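Local coordinates for protein thymidylate synthase A (Bacillus subtilis, PDB 1BKP) that catalyses the reductive methylation of dUMP to dTMP, using 5,10-methylenetetrahydrofolate as both methyl donor and reductant, at residues Cys160-Gln165 against Arg178-Asp183. Residues are numbered along the deposited sequence; the frame is centred on the assembly and turned at random.
Sequences CVYETQ and RARSND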
ATOM      1  N   CYS A 160      12.139  -0.708  -2.241  1.00 22.80           N
ATOM      2  CA  CYS A 160      11.578   0.101  -1.179  1.00 26.34           C
ATOM      3  C   CYS A 160      10.257   0.703  -1.672  1.00 23.51           C
ATOM      4  O   CYS A 160       9.232   0.531  -1.034  1.00 20.86           O
ATOM      5  CB  CYS A 160      12.486   1.244  -0.720  1.00 29.72           C
ATOM      6  SG  CYS A 160      13.821   0.661   0.442  1.00 32.14           S
ATOM      7  N   VAL A 161      10.296   1.505  -2.743  1.00 20.02           N
ATOM      8  CA  VAL A 161       9.059   2.150  -3.266  1.00 17.50           C
ATOM      9  C   VAL A 161       8.581   1.122  -4.295  1.00 16.76           C
ATOM     10  O   VAL A 161       9.070   1.065  -5.433  1.00 17.82           O
ATOM     11  CB  VAL A 161       9.361   3.562  -3.925  1.00 17.06           C
ATOM     12  CG1 VAL A 161       8.023   4.164  -4.379  1.00 17.51           C
ATOM     13  CG2 VAL A 161      10.137   4.520  -2.927  1.00 16.44           C
ATOM     14  N   TYR A 162       7.616   0.322  -3.896  1.00 14.91           N
ATOM     15  CA  TYR A 162       7.296  -0.838  -4.691  1.00 13.00           C
ATOM     16  C   TYR A 162       5.926  -0.829  -5.390  1.00  9.06           C
ATOM     17  O   TYR A 162       5.640  -1.763  -6.177  1.00  7.87           O
ATOM     18  CB  TYR A 162       7.394  -2.090  -3.738  1.00 13.73           C
ATOM     19  CG  TYR A 162       6.297  -2.239  -2.635  1.00 11.97           C
ATOM     20  CD1 TYR A 162       6.427  -1.562  -1.390  1.00 11.73           C
ATOM     21  CD2 TYR A 162       5.065  -2.873  -2.917  1.00 13.08           C
ATOM     22  CE1 TYR A 162       5.391  -1.502  -0.499  1.00 12.65           C
ATOM     23  CE2 TYR A 162       4.007  -2.824  -2.009  1.00 13.48           C
ATOM     24  CZ  TYR A 162       4.195  -2.128  -0.780  1.00 15.19           C
ATOM     25  OH  TYR A 162       3.229  -2.096   0.171  1.00 12.21           O
ATOM     26  N   GLU A 163       5.069   0.135  -5.070  1.00  9.00           N
ATOM     27  CA  GLU A 163       3.752   0.131  -5.744  1.00 12.25           C
ATOM     28  C   GLU A 163       3.206   1.480  -5.955  1.00 11.72           C
ATOM     29  O   GLU A 163       3.603   2.485  -5.267  1.00 11.77           O
ATOM     30  CB  GLU A 163       2.698  -0.738  -4.936  1.00 10.57           C
ATOM     31  CG  GLU A 163       2.381  -0.045  -3.605  1.00 12.75           C
ATOM     32  CD  GLU A 163       1.279  -0.782  -2.805  1.00 19.50           C
ATOM     33  OE1 GLU A 163       0.503  -1.523  -3.378  1.00 17.37           O
ATOM     34  OE2 GLU A 163       1.175  -0.568  -1.615  1.00 13.00           O
ATOM     35  N   THR A 164       2.314   1.587  -6.959  1.00 10.59           N
ATOM     36  CA  THR A 164       1.643   2.875  -7.207  1.00 10.63           C
ATOM     37  C   THR A 164       0.180   2.555  -7.491  1.00 12.66           C
ATOM     38  O   THR A 164      -0.148   1.454  -7.904  1.00 13.09           O
ATOM     39  CB  THR A 164       2.144   3.628  -8.458  1.00 11.54           C
ATOM     40  OG1 THR A 164       1.838   2.908  -9.671  1.00 12.23           O
ATOM     41  CG2 THR A 164       3.673   3.793  -8.477  1.00  9.09           C
ATOM     42  N   GLN A 165      -0.700   3.505  -7.220  1.00 13.80           N
ATOM     43  CA  GLN A 165      -2.132   3.362  -7.610  1.00 13.41           C
ATOM     44  C   GLN A 165      -2.482   4.748  -8.220  1.00 13.12           C
ATOM     45  O   GLN A 165      -2.157   5.787  -7.669  1.00 14.20           O
ATOM     46  CB  GLN A 165      -3.055   3.013  -6.418  1.00  7.37           C
ATOM     47  CG  GLN A 165      -4.482   2.867  -6.981  1.00  6.78           C
ATOM     48  CD  GLN A 165      -5.413   2.168  -5.998  1.00 17.30           C
ATOM     49  OE1 GLN A 165      -5.039   1.796  -4.952  1.00 15.17           O
ATOM     50  NE2 GLN A 165      -6.682   1.965  -6.414  1.00 16.98           N
ATOM     51  N   ARG A 178       3.575   3.890  -2.431  1.00 11.15           N
ATOM     52  CA  ARG A 178       3.928   3.395  -1.087  1.00 10.40           C
ATOM     53  C   ARG A 178       5.319   2.842  -1.042  1.00  7.90           C
ATOM     54  O   ARG A 178       5.692   2.042  -1.929  1.00 10.07           O
ATOM     55  CB  ARG A 178       2.995   2.291  -0.552  1.00 12.81           C
ATOM     56  CG  ARG A 178       3.244   1.991   0.992  1.00 10.10           C
ATOM     57  CD  ARG A 178       2.110   1.147   1.544  1.00 15.22           C
ATOM     58  NE  ARG A 178       2.347   0.946   2.962  1.00 12.05           N
ATOM     59  CZ  ARG A 178       3.083  -0.007   3.497  1.00 13.02           C
ATOM     60  NH1 ARG A 178       3.459  -1.055   2.773  1.00 10.54           N
ATOM     61  NH2 ARG A 178       3.254  -0.021   4.805  1.00 16.53           N
ATOM     62  N   ALA A 179       6.045   3.214  -0.012  1.00 10.05           N
ATOM     63  CA  ALA A 179       7.342   2.629   0.294  1.00 10.05           C
ATOM     64  C   ALA A 179       7.107   1.762   1.560  1.00 11.17           C
ATOM     65  O   ALA A 179       6.571   2.236   2.575  1.00 10.18           O
ATOM     66  CB  ALA A 179       8.358   3.698   0.666  1.00  9.15           C
ATOM     67  N   ARG A 180       7.663   0.551   1.534  1.00  9.92           N
ATOM     68  CA  ARG A 180       7.559  -0.331   2.693  1.00 12.73           C
ATOM     69  C   ARG A 180       8.422   0.149   3.813  1.00 13.12           C
ATOM     70  O   ARG A 180       8.163  -0.052   4.994  1.00 12.91           O
ATOM     71  CB  ARG A 180       8.051  -1.755   2.266  1.00 13.82           C
ATOM     72  CG  ARG A 180       9.390  -1.835   1.630  1.00 12.46           C
ATOM     73  CD  ARG A 180       9.864  -3.256   1.663  1.00 15.82           C
ATOM     74  NE  ARG A 180      11.191  -3.360   1.055  1.00 24.76           N
ATOM     75  CZ  ARG A 180      12.320  -3.432   1.714  1.00 20.91           C
ATOM     76  NH1 ARG A 180      12.323  -3.297   3.035  1.00 14.97           N
ATOM     77  NH2 ARG A 180      13.455  -3.556   1.050  1.00 19.34           N
ATOM     78  N   SER A 181       9.475   0.853   3.410  1.00 14.55           N
ATOM     79  CA  SER A 181      10.440   1.339   4.382  1.00 15.78           C
ATOM     80  C   SER A 181      11.141   2.567   3.765  1.00 15.11           C
ATOM     81  O   SER A 181      11.226   2.613   2.556  1.00 17.21           O
ATOM     82  CB  SER A 181      11.553   0.257   4.557  1.00 14.85           C
ATOM     83  OG  SER A 181      12.348   0.768   5.572  1.00 37.70           O
ATOM     84  N   ASN A 182      11.594   3.532   4.563  1.00 13.54           N
ATOM     85  CA  ASN A 182      12.397   4.630   3.931  1.00 13.77           C
ATOM     86  C   ASN A 182      13.353   5.168   4.965  1.00 13.65           C
ATOM     87  O   ASN A 182      12.959   5.491   6.119  1.00 16.57           O
ATOM     88  CB  ASN A 182      11.473   5.793   3.561  1.00 19.44           C
ATOM     89  CG  ASN A 182      11.520   6.253   2.064  1.00 15.68           C
ATOM     90  OD1 ASN A 182      10.989   7.272   1.799  1.00 19.11           O
ATOM     91  ND2 ASN A 182      12.111   5.503   1.134  1.00 13.85           N
ATOM     92  N   ASP A 183      14.622   5.290   4.584  1.00 14.07           N
ATOM     93  CA  ASP A 183      15.622   5.956   5.439  1.00 12.41           C
ATOM     94  C   ASP A 183      15.191   7.408   5.204  1.00 12.05           C
ATOM     95  O   ASP A 183      15.320   7.923   4.053  1.00 15.57           O
ATOM     96  CB  ASP A 183      17.007   5.683   4.811  1.00 12.59           C
ATOM     97  CG  ASP A 183      18.113   6.506   5.426  1.00 15.64           C
ATOM     98  OD1 ASP A 183      17.862   7.536   6.070  1.00 15.47           O
ATOM     99  OD2 ASP A 183      19.254   6.042   5.350  1.00 26.47           O
TER
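Two groups grip Y162 OH: R178 NH1 donates a hydrogen bond to it at 2.8 Å, lying at the ring's edge with the hydroxyl in the guanidinium plane, and E163 of the second subunit hydrogen-bonds it through OE1. The two side chains run side by side and point the same way, ring and guanidinium planes 79° apart. R178 reaches the hydroxyl because CG is anti to its backbone N (chi1 -169°) and the chain stays extended to NE; its NH2 also makes a salt bridge to E176 of the second subunit. A phenylalanine in place of Y162 would probably leave R178 NH1 and the partner glutamate each short of one bond at this buried interface. E163 sends OE2 past the arginine's stem, 3.6 Å from R178 CB. In the backbone, a beta bulge shifts the antiparallel register between V161–A179 and E163–R178. Beyond it C160 O accepts a hydrogen bond from R180 N at 3.0 Å. R180 NE and NH2 hydrogen-bond P159 O and T158 O, holding the guanidinium with the catalytic C160 SG over one face, toward its rim. A bulged beta hairpin, whose Y162, E163 and R178 side chains join the thymidylate synthase dimer interface, carries the nucleophile beside R180, a predicted dUMP-binding residue of the partner's active site.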